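Local coordinates for protein DNA polymerase III subunit delta (Bacillus subtilis, PDB 3ZH9) that serves as the delta subunit of the bacterial clamp loader, probably acting as the wrench that opens the beta sliding clamp so that it can be loaded onto primed DNA, at residues Asp65-Pro70 with Glu103-Ser108; Val156-Thr161 with Gln187-Leu192; Ile262-Tyr267 with Ser280-His285. All coordinates share one frame; numbering follows the deposited sequence.

Contact 1. Residues Asp65-Pro70 with Glu103-Ser108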
loop_
_atom_site.group_PDB
_atom_site.type_symbol
_atom_site.label_atom_id
_atom_site.label_comp_id
_atom_site.label_asym_id
_atom_site.label_seq_id
_atom_site.Cartn_x
_atom_site.Cartn_y
_atom_site.Cartn_z
ATOM N N ASP A 65 29.903 -7.325 1.835
ATOM C CA ASP A 65 29.362 -7.693 0.524
ATOM C C ASP A 65 29.479 -6.556 -0.488
ATOM O O ASP A 65 29.847 -6.774 -1.643
ATOM C CB ASP A 65 27.895 -8.121 0.627
ATOM C CG ASP A 65 27.741 -9.595 0.971
ATOM O OD1 ASP A 65 28.453 -10.076 1.886
ATOM O OD2 ASP A 65 26.920 -10.274 0.315
ATOM N N ALA A 66 29.153 -5.348 -0.050
ATOM C CA ALA A 66 29.106 -4.205 -0.959
ATOM C C ALA A 66 30.507 -3.936 -1.491
ATOM O O ALA A 66 30.687 -3.460 -2.612
ATOM C CB ALA A 66 28.572 -3.002 -0.243
ATOM N N GLU A 67 31.510 -4.278 -0.689
ATOM C CA GLU A 67 32.879 -4.006 -1.077
ATOM C C GLU A 67 33.541 -5.154 -1.837
ATOM O O GLU A 67 34.728 -5.121 -2.119
ATOM C CB GLU A 67 33.690 -3.512 0.121
ATOM C CG GLU A 67 33.713 -1.985 0.158
ATOM C CD GLU A 67 33.878 -1.416 1.548
ATOM O OE1 GLU A 67 34.066 -2.209 2.501
ATOM O OE2 GLU A 67 33.820 -0.169 1.682
ATOM N N THR A 68 32.745 -6.153 -2.199
ATOM C CA THR A 68 33.222 -7.265 -3.013
ATOM C C THR A 68 32.970 -6.963 -4.485
ATOM O O THR A 68 31.901 -6.462 -4.839
ATOM C CB THR A 68 32.460 -8.553 -2.658
ATOM O OG1 THR A 68 32.640 -8.841 -1.270
ATOM C CG2 THR A 68 32.968 -9.728 -3.482
ATOM N N PHE A 69 33.945 -7.259 -5.341
ATOM C CA PHE A 69 33.746 -7.148 -6.780
ATOM C C PHE A 69 32.567 -8.011 -7.209
ATOM O O PHE A 69 32.328 -9.074 -6.636
ATOM C CB PHE A 69 34.988 -7.601 -7.556
ATOM C CG PHE A 69 36.199 -6.750 -7.321
ATOM C CD1 PHE A 69 36.074 -5.431 -6.917
ATOM C CD2 PHE A 69 37.474 -7.274 -7.510
ATOM C CE1 PHE A 69 37.194 -4.644 -6.700
ATOM C CE2 PHE A 69 38.598 -6.493 -7.297
ATOM C CZ PHE A 69 38.456 -5.172 -6.893
ATOM N N PRO A 70 31.831 -7.564 -8.235
ATOM C CA PRO A 70 30.830 -8.462 -8.807
ATOM C C PRO A 70 31.505 -9.709 -9.362
ATOM O O PRO A 70 32.694 -9.723 -9.721
ATOM C CB PRO A 70 30.222 -7.641 -9.953
ATOM C CG PRO A 70 30.626 -6.226 -9.686
ATOM C CD PRO A 70 31.942 -6.301 -8.979
ATOM N N GLU A 103 28.079 5.051 7.453
ATOM C CA GLU A 103 28.342 6.431 7.063
ATOM C C GLU A 103 29.569 6.478 6.179
ATOM O O GLU A 103 29.562 7.129 5.139
ATOM C CB GLU A 103 28.601 7.322 8.273
ATOM C CG GLU A 103 27.560 7.257 9.357
ATOM C CD GLU A 103 27.836 8.256 10.463
ATOM O OE1 GLU A 103 28.605 9.208 10.211
ATOM O OE2 GLU A 103 27.288 8.091 11.577
ATOM N N SER A 104 30.632 5.798 6.610
ATOM C CA SER A 104 31.865 5.738 5.835
ATOM C C SER A 104 31.634 5.165 4.449
ATOM O O SER A 104 32.147 5.692 3.473
ATOM C CB SER A 104 32.927 4.897 6.551
ATOM O OG SER A 104 33.541 5.630 7.594
ATOM N N TYR A 105 30.878 4.070 4.373
ATOM C CA TYR A 105 30.587 3.440 3.086
ATOM C C TYR A 105 29.827 4.356 2.120
ATOM O O TYR A 105 30.217 4.479 0.965
ATOM C CB TYR A 105 29.816 2.112 3.228
ATOM C CG TYR A 105 29.560 1.502 1.867
ATOM C CD1 TYR A 105 30.524 0.710 1.247
ATOM C CD2 TYR A 105 28.395 1.781 1.166
ATOM C CE1 TYR A 105 30.316 0.182 -0.018
ATOM C CE2 TYR A 105 28.182 1.268 -0.099
ATOM C CZ TYR A 105 29.138 0.465 -0.687
ATOM O OH TYR A 105 28.935 -0.051 -1.946
ATOM N N ILE A 106 28.735 4.972 2.566
ATOM C CA ILE A 106 27.936 5.774 1.629
ATOM C C ILE A 106 28.698 7.024 1.197
ATOM O O ILE A 106 28.447 7.580 0.137
ATOM C CB ILE A 106 26.534 6.165 2.163
ATOM C CG1 ILE A 106 26.614 7.367 3.094
ATOM C CG2 ILE A 106 25.773 4.952 2.800
ATOM C CD1 ILE A 106 25.236 7.899 3.430
ATOM N N GLN A 107 29.649 7.442 2.018
ATOM C CA GLN A 107 30.480 8.594 1.688
ATOM C C GLN A 107 31.536 8.239 0.646
ATOM O O GLN A 107 32.004 9.097 -0.093
ATOM C CB GLN A 107 31.120 9.151 2.959
ATOM C CG GLN A 107 30.077 9.590 3.979
ATOM C CD GLN A 107 30.667 9.921 5.335
ATOM O OE1 GLN A 107 31.813 9.570 5.638
ATOM N NE2 GLN A 107 29.882 10.603 6.167
ATOM N N SER A 108 31.894 6.962 0.583
ATOM C CA SER A 108 32.865 6.481 -0.396
ATOM C C SER A 108 32.505 5.056 -0.818
ATOM O O SER A 108 33.157 4.094 -0.398
ATOM C CB SER A 108 34.272 6.517 0.209
ATOM O OG SER A 108 35.219 6.041 -0.726
#
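A66 and Y105 face each other from the ends of helices 59-66 and 99-107, with their CA atoms 8.8 Å apart, a gap that the tyrosine side chain spans. Y105 points at segment 65-70. Its CG lies anti to the backbone N (chi1 -179°), and this carries the ring across to the last turn of helix 59-66. There CB of A66 sits obliquely against the phenol end of the ring. It is 3.4 Å from Y105 OH and 3.5 Å from Y105 CZ.

E67 is the first residue to leave the helix. Its chain is extended beyond CG and runs past Y105 in the opposite direction. The carboxylate meets the edge of the ring near its plane, with OE2 of E67 3.4 Å from CD1 of Y105. The two planes are 58° apart. This is an edge contact on ring C-H groups. The tyrosine hydroxyl finds its polar partner elsewhere, at the backbone N of A110.

F115 of strand 113-119 meets the Y105 ring and also touches A66. The backbone O of A66 is hydrogen-bonded to T113 OG1. The contact thus joins two helix C-termini over one strand of the parallel sheet. Such helix packing on a parallel sheet is characteristic of the alpha/beta domain of P-loop NTPases, the superfamily to which this part of the protein is related.

Contact 2. Residues Val156-Thr161 with Gln187-Leu192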
loop_
_atom_site.group_PDB
_atom_site.type_symbol
_atom_site.label_atom_id
_atom_site.label_comp_id
_atom_site.label_asym_id
_atom_site.label_seq_id
_atom_site.Cartn_x
_atom_site.Cartn_y
_atom_site.Cartn_z
ATOM N N VAL A 156 -2.497 9.513 -12.928
ATOM C CA VAL A 156 -2.263 10.242 -14.159
ATOM C C VAL A 156 -0.813 10.120 -14.618
ATOM O O VAL A 156 -0.536 9.880 -15.801
ATOM C CB VAL A 156 -2.673 11.720 -14.006
ATOM C CG1 VAL A 156 -2.111 12.576 -15.163
ATOM C CG2 VAL A 156 -4.197 11.832 -13.933
ATOM N N ASN A 157 0.114 10.269 -13.678
ATOM C CA ASN A 157 1.525 10.188 -14.009
ATOM C C ASN A 157 1.918 8.767 -14.342
ATOM O O ASN A 157 2.818 8.545 -15.129
ATOM C CB ASN A 157 2.387 10.709 -12.862
ATOM C CG ASN A 157 2.336 12.212 -12.743
ATOM O OD1 ASN A 157 2.313 12.922 -13.750
ATOM N ND2 ASN A 157 2.308 12.710 -11.506
ATOM N N LEU A 158 1.245 7.804 -13.728
ATOM C CA LEU A 158 1.564 6.410 -13.977
ATOM C C LEU A 158 1.320 6.057 -15.452
ATOM O O LEU A 158 2.155 5.413 -16.080
ATOM C CB LEU A 158 0.758 5.496 -13.054
ATOM C CG LEU A 158 1.096 4.020 -13.219
ATOM C CD1 LEU A 158 2.579 3.825 -13.037
ATOM C CD2 LEU A 158 0.302 3.144 -12.240
ATOM N N ALA A 159 0.179 6.480 -15.992
ATOM C CA ALA A 159 -0.129 6.270 -17.407
ATOM C C ALA A 159 0.996 6.770 -18.321
ATOM O O ALA A 159 1.359 6.114 -19.299
ATOM C CB ALA A 159 -1.485 6.937 -17.780
ATOM N N LYS A 160 1.558 7.930 -18.001
ATOM C CA LYS A 160 2.655 8.477 -18.795
ATOM C C LYS A 160 3.879 7.558 -18.863
ATOM O O LYS A 160 4.594 7.549 -19.864
ATOM C CB LYS A 160 3.067 9.854 -18.276
ATOM C CG LYS A 160 2.043 10.961 -18.500
ATOM C CD LYS A 160 2.576 12.261 -17.907
ATOM C CE LYS A 160 1.567 13.384 -17.982
ATOM N NZ LYS A 160 2.059 14.566 -17.231
ATOM N N THR A 161 4.134 6.789 -17.808
ATOM C CA THR A 161 5.285 5.894 -17.827
ATOM C C THR A 161 5.119 4.761 -18.841
ATOM O O THR A 161 6.085 4.072 -19.170
ATOM C CB THR A 161 5.582 5.291 -16.447
ATOM O OG1 THR A 161 4.662 4.223 -16.177
ATOM C CG2 THR A 161 5.488 6.359 -15.361
ATOM N N GLN A 187 -1.775 -2.197 -11.348
ATOM C CA GLN A 187 -2.279 -3.314 -12.110
ATOM C C GLN A 187 -3.312 -2.908 -13.182
ATOM O O GLN A 187 -3.206 -3.314 -14.341
ATOM C CB GLN A 187 -2.851 -4.354 -11.154
ATOM C CG GLN A 187 -3.577 -5.494 -11.845
ATOM C CD GLN A 187 -4.094 -6.534 -10.865
ATOM O OE1 GLN A 187 -3.716 -6.541 -9.689
ATOM N NE2 GLN A 187 -4.964 -7.415 -11.345
ATOM N N GLU A 188 -4.306 -2.113 -12.805
ATOM C CA GLU A 188 -5.372 -1.756 -13.737
ATOM C C GLU A 188 -4.869 -0.803 -14.824
ATOM O O GLU A 188 -5.297 -0.889 -15.974
ATOM C CB GLU A 188 -6.578 -1.147 -13.003
ATOM C CG GLU A 188 -7.229 -2.069 -11.982
ATOM C CD GLU A 188 -7.719 -3.407 -12.575
ATOM O OE1 GLU A 188 -7.963 -3.494 -13.795
ATOM O OE2 GLU A 188 -7.863 -4.378 -11.808
ATOM N N ILE A 189 -3.979 0.118 -14.460
ATOM C CA ILE A 189 -3.362 0.987 -15.465
ATOM C C ILE A 189 -2.586 0.163 -16.518
ATOM O O ILE A 189 -2.710 0.406 -17.712
ATOM C CB ILE A 189 -2.463 2.076 -14.829
ATOM C CG1 ILE A 189 -3.320 3.183 -14.190
ATOM C CG2 ILE A 189 -1.500 2.651 -15.867
ATOM C CD1 ILE A 189 -4.156 4.007 -15.181
ATOM N N GLN A 190 -1.823 -0.835 -16.088
ATOM C CA GLN A 190 -1.115 -1.700 -17.050
ATOM C C GLN A 190 -2.080 -2.450 -17.968
ATOM O O GLN A 190 -1.825 -2.630 -19.171
ATOM C CB GLN A 190 -0.220 -2.718 -16.333
ATOM C CG GLN A 190 0.925 -2.102 -15.494
ATOM C CD GLN A 190 1.899 -1.242 -16.303
ATOM O OE1 GLN A 190 1.943 -1.296 -17.538
ATOM N NE2 GLN A 190 2.693 -0.449 -15.599
ATOM N N LYS A 191 -3.175 -2.922 -17.392
ATOM C CA LYS A 191 -4.190 -3.611 -18.179
ATOM C C LYS A 191 -4.825 -2.646 -19.155
ATOM O O LYS A 191 -5.075 -3.000 -20.308
ATOM C CB LYS A 191 -5.267 -4.208 -17.277
ATOM C CG LYS A 191 -4.868 -5.529 -16.628
ATOM C CD LYS A 191 -5.797 -5.860 -15.448
ATOM C CE LYS A 191 -7.231 -6.009 -15.924
ATOM N NZ LYS A 191 -8.194 -6.096 -14.782
ATOM N N LEU A 192 -5.078 -1.422 -18.697
ATOM C CA LEU A 192 -5.734 -0.426 -19.546
ATOM C C LEU A 192 -4.824 0.003 -20.687
ATOM O O LEU A 192 -5.289 0.166 -21.803
ATOM C CB LEU A 192 -6.222 0.785 -18.740
ATOM C CG LEU A 192 -7.470 0.549 -17.856
ATOM C CD1 LEU A 192 -7.572 1.533 -16.667
ATOM C CD2 LEU A 192 -8.748 0.605 -18.723
HETATM O O HOH W 1 5.390 1.494 -15.526
#
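L158 and I189 lie alongside each other and run in opposite directions, each reaching toward the other helix. L158 has CG anti to its own backbone nitrogen (chi1 -177°), which sends the isobutyl group across to helix 182-195. Its CD2 methyl rests on the branch point of I189, 3.9 Å from I189 CB, and also lies near both CG1 and CG2. The CG2 methyl of I189 reaches helix 148-160. It is 4.0 Å from CG of L158 and 4.2 Å from CA of A159. A159 has only a methyl group here, and I189 CG2 comes close to its backbone. Accordingly, the nearest CA atoms are those of A159 and I189, at 6.5 Å.

Other helices also touch the pair. F3 and W6 of helix 2-10 touch L158, and L174 of helix 168-177 touches I189. The contact is therefore part of the interior of a small helical bundle.

The polar groups lie beside this apolar patch. T161 OG1 donates to the backbone O of L158 at 2.8 Å, in the carbonyl plane. The same oxygen accepts from T161 N, so two bonds from one residue grip this oxygen. A water donates to T161 OG1 at 2.9 Å and weakly accepts from Q190 NE2, making a loose bridge between the helices. Q190 NE2 also bonds weakly to E162 OE2. Farther round helix 182-195, K191 NZ forms a salt bridge with E188 OE1, on its syn lone pair, at 2.8 Å.

The chemistry implies that the two helices are held here by buried aliphatic contact. The firm polar bonds stay within each segment. Between the two sides the polar ties are weak: the water link and the bond from Q190 to E162.

Contact 3. Residues Ile262-Tyr267 with Ser280-His285. With SO4 (sulfate ion), chain E.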
loop_
_atom_site.group_PDB
_atom_site.type_symbol
_atom_site.label_atom_id
_atom_site.label_comp_id
_atom_site.label_asym_id
_atom_site.label_seq_id
_atom_site.Cartn_x
_atom_site.Cartn_y
_atom_site.Cartn_z
ATOM N N ILE A 262 -14.625 1.379 11.402
ATOM C CA ILE A 262 -15.408 2.582 11.684
ATOM C C ILE A 262 -15.408 2.884 13.185
ATOM O O ILE A 262 -15.165 4.013 13.613
ATOM C CB ILE A 262 -16.861 2.422 11.175
ATOM C CG1 ILE A 262 -16.866 2.399 9.644
ATOM C CG2 ILE A 262 -17.735 3.571 11.657
ATOM C CD1 ILE A 262 -18.116 1.787 9.076
ATOM N N LEU A 263 -15.648 1.859 13.990
ATOM C CA LEU A 263 -15.650 2.043 15.448
ATOM C C LEU A 263 -14.296 2.587 15.945
ATOM O O LEU A 263 -14.252 3.548 16.699
ATOM C CB LEU A 263 -15.984 0.722 16.155
ATOM C CG LEU A 263 -16.047 0.839 17.689
ATOM C CD1 LEU A 263 -17.373 1.475 18.112
ATOM C CD2 LEU A 263 -15.869 -0.490 18.325
ATOM N N GLN A 264 -13.192 1.976 15.512
ATOM C CA GLN A 264 -11.854 2.456 15.895
ATOM C C GLN A 264 -11.598 3.911 15.471
ATOM O O GLN A 264 -11.112 4.740 16.244
ATOM C CB GLN A 264 -10.790 1.573 15.259
ATOM C CG GLN A 264 -10.652 0.197 15.896
ATOM C CD GLN A 264 -9.809 -0.717 15.038
ATOM O OE1 GLN A 264 -9.970 -0.761 13.818
ATOM N NE2 GLN A 264 -8.904 -1.444 15.664
ATOM N N THR A 265 -11.895 4.195 14.212
ATOM C CA THR A 265 -11.716 5.525 13.673
ATOM C C THR A 265 -12.568 6.554 14.444
ATOM O O THR A 265 -12.081 7.630 14.810
ATOM C CB THR A 265 -12.053 5.526 12.171
ATOM O OG1 THR A 265 -11.110 4.690 11.482
ATOM C CG2 THR A 265 -11.941 6.910 11.623
ATOM N N LYS A 266 -13.829 6.217 14.704
ATOM C CA LYS A 266 -14.719 7.116 15.448
ATOM C C LYS A 266 -14.157 7.398 16.841
ATOM O O LYS A 266 -14.163 8.528 17.307
ATOM C CB LYS A 266 -16.131 6.518 15.554
ATOM C CG LYS A 266 -17.174 7.452 16.153
ATOM C CD LYS A 266 -18.504 6.716 16.358
ATOM C CE LYS A 266 -19.634 7.667 16.752
ATOM N NZ LYS A 266 -20.006 8.632 15.676
ATOM N N TYR A 267 -13.661 6.352 17.494
ATOM C CA TYR A 267 -13.075 6.457 18.823
ATOM C C TYR A 267 -11.881 7.426 18.871
ATOM O O TYR A 267 -11.777 8.269 19.768
ATOM C CB TYR A 267 -12.636 5.067 19.296
ATOM C CG TYR A 267 -11.916 5.091 20.630
ATOM C CD1 TYR A 267 -12.625 5.174 21.832
ATOM C CD2 TYR A 267 -10.527 5.035 20.685
ATOM C CE1 TYR A 267 -11.958 5.205 23.056
ATOM C CE2 TYR A 267 -9.855 5.065 21.897
ATOM C CZ TYR A 267 -10.570 5.138 23.077
ATOM O OH TYR A 267 -9.876 5.166 24.264
ATOM N N SER A 280 -1.698 5.636 11.090
ATOM C CA SER A 280 -0.451 5.045 11.572
ATOM C C SER A 280 -0.677 4.246 12.856
ATOM O O SER A 280 -0.026 3.228 13.071
ATOM C CB SER A 280 0.677 6.081 11.716
ATOM O OG SER A 280 0.314 7.138 12.580
ATOM N N ASN A 281 -1.613 4.692 13.692
ATOM C CA ASN A 281 -1.996 3.923 14.875
ATOM C C ASN A 281 -2.641 2.588 14.488
ATOM O O ASN A 281 -2.331 1.546 15.067
ATOM C CB ASN A 281 -2.925 4.738 15.779
ATOM C CG ASN A 281 -3.320 3.987 17.047
ATOM O OD1 ASN A 281 -4.107 3.041 17.004
ATOM N ND2 ASN A 281 -2.785 4.421 18.186
ATOM N N LEU A 282 -3.518 2.619 13.489
ATOM C CA LEU A 282 -4.231 1.419 13.048
ATOM C C LEU A 282 -3.461 0.567 12.049
ATOM O O LEU A 282 -3.833 -0.580 11.775
ATOM C CB LEU A 282 -5.586 1.803 12.451
ATOM C CG LEU A 282 -6.510 2.435 13.493
ATOM C CD1 LEU A 282 -7.916 2.586 12.952
ATOM C CD2 LEU A 282 -6.499 1.605 14.776
ATOM N N LYS A 283 -2.387 1.133 11.507
ATOM C CA LYS A 283 -1.668 0.518 10.399
ATOM C C LYS A 283 -2.653 0.243 9.271
ATOM O O LYS A 283 -2.707 -0.859 8.729
ATOM C CB LYS A 283 -0.955 -0.771 10.834
ATOM C CG LYS A 283 -0.138 -0.648 12.119
ATOM C CD LYS A 283 0.953 0.408 11.999
ATOM N N VAL A 284 -3.451 1.257 8.942
ATOM C CA VAL A 284 -4.352 1.212 7.789
ATOM C C VAL A 284 -4.026 2.402 6.889
ATOM O O VAL A 284 -3.669 3.475 7.384
ATOM C CB VAL A 284 -5.853 1.280 8.212
ATOM C CG1 VAL A 284 -6.757 1.420 6.987
ATOM C CG2 VAL A 284 -6.239 0.056 9.004
ATOM N N HIS A 285 -4.107 2.210 5.578
ATOM C CA HIS A 285 -3.844 3.308 4.649
ATOM C C HIS A 285 -4.801 4.467 4.905
ATOM O O HIS A 285 -6.006 4.262 5.061
ATOM C CB HIS A 285 -3.939 2.849 3.190
ATOM C CG HIS A 285 -2.671 2.251 2.663
ATOM N ND1 HIS A 285 -1.604 3.019 2.242
ATOM C CD2 HIS A 285 -2.297 0.961 2.491
ATOM C CE1 HIS A 285 -0.627 2.228 1.837
ATOM N NE2 HIS A 285 -1.022 0.974 1.976
HETATM S S SO4 E . -5.496 -0.896 4.080
HETATM O O1 SO4 E . -4.656 -0.834 5.271
HETATM O O2 SO4 E . -6.511 -1.934 4.252
HETATM O O3 SO4 E . -4.667 -1.208 2.920
HETATM O O4 SO4 E . -6.144 0.396 3.874
#
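Q264 and L282 meet through side chains that both place CG anti to the carbonyl carbon, with chi1 of -74° and -64°. From there Q264 runs out extended, and L282 directs its two methyls at the facing helix. The two side chains cross obliquely. CD1 of L282 rests on the aliphatic base of the glutamine, 3.8 Å from Q264 CB. CD2 of L282 lies farther along, 4.0 Å from NE2 of Q264. The contact is one of van der Waals touch, and the two methyls meet different parts of the glutamine.

T265 crosses L282 at about a right angle. Its OG1 is 4.1 Å from CD1 of L282, and its hydroxyl is hydrogen-bonded to the backbone O of L261 one turn earlier. The threonine therefore meets the leucine without giving up its polar partner.

Beyond L282 the chain leaves the helix at K283 with positive phi, and H285 takes the N-cap position of helix 286-296. A sulfate ion, probably from the crystallisation liquor, sits at this turn. H285 N donates to its O1 at 3.1 Å and to its O4 at 3.2 Å. The bond to O1, at 157°, is the straighter. Sulfate O3 lies in the plane of the imidazole at its edge, 3.2 Å from CD2 of H285. CG1 of V284 flanks the ion.

L282 also packs on L261 and F268 of helix 248-269. T265 touches A292 and M293 of helix 286-296. Helix 275-282 is thus joined to the side of helix 248-269, and the chain turns through 283-285 into helix 286-296, which packs on that same long helix within the C-terminal domain.

The three contacts follow one another along the chain, do not touch and share no helix. Contacts 1 and 2 are buried, though contact 1 has an exposed glutamate at its border. Contact 3 is only partly buried. Contact 1 lies on the parallel sheet, its centre about 31 Å from the centre of the chain, and is the aromatic one. Contact 2 is aliphatic and lies among helices. Contact 3 lies in the C-terminal helical region and sets a leucine against a polar, exposed side chain. Contacts 2 and 3 fall on opposite sides of the chain's centre. Solvent species appear in both: a bridging water in contact 2, a sulfate at a helix start in contact 3.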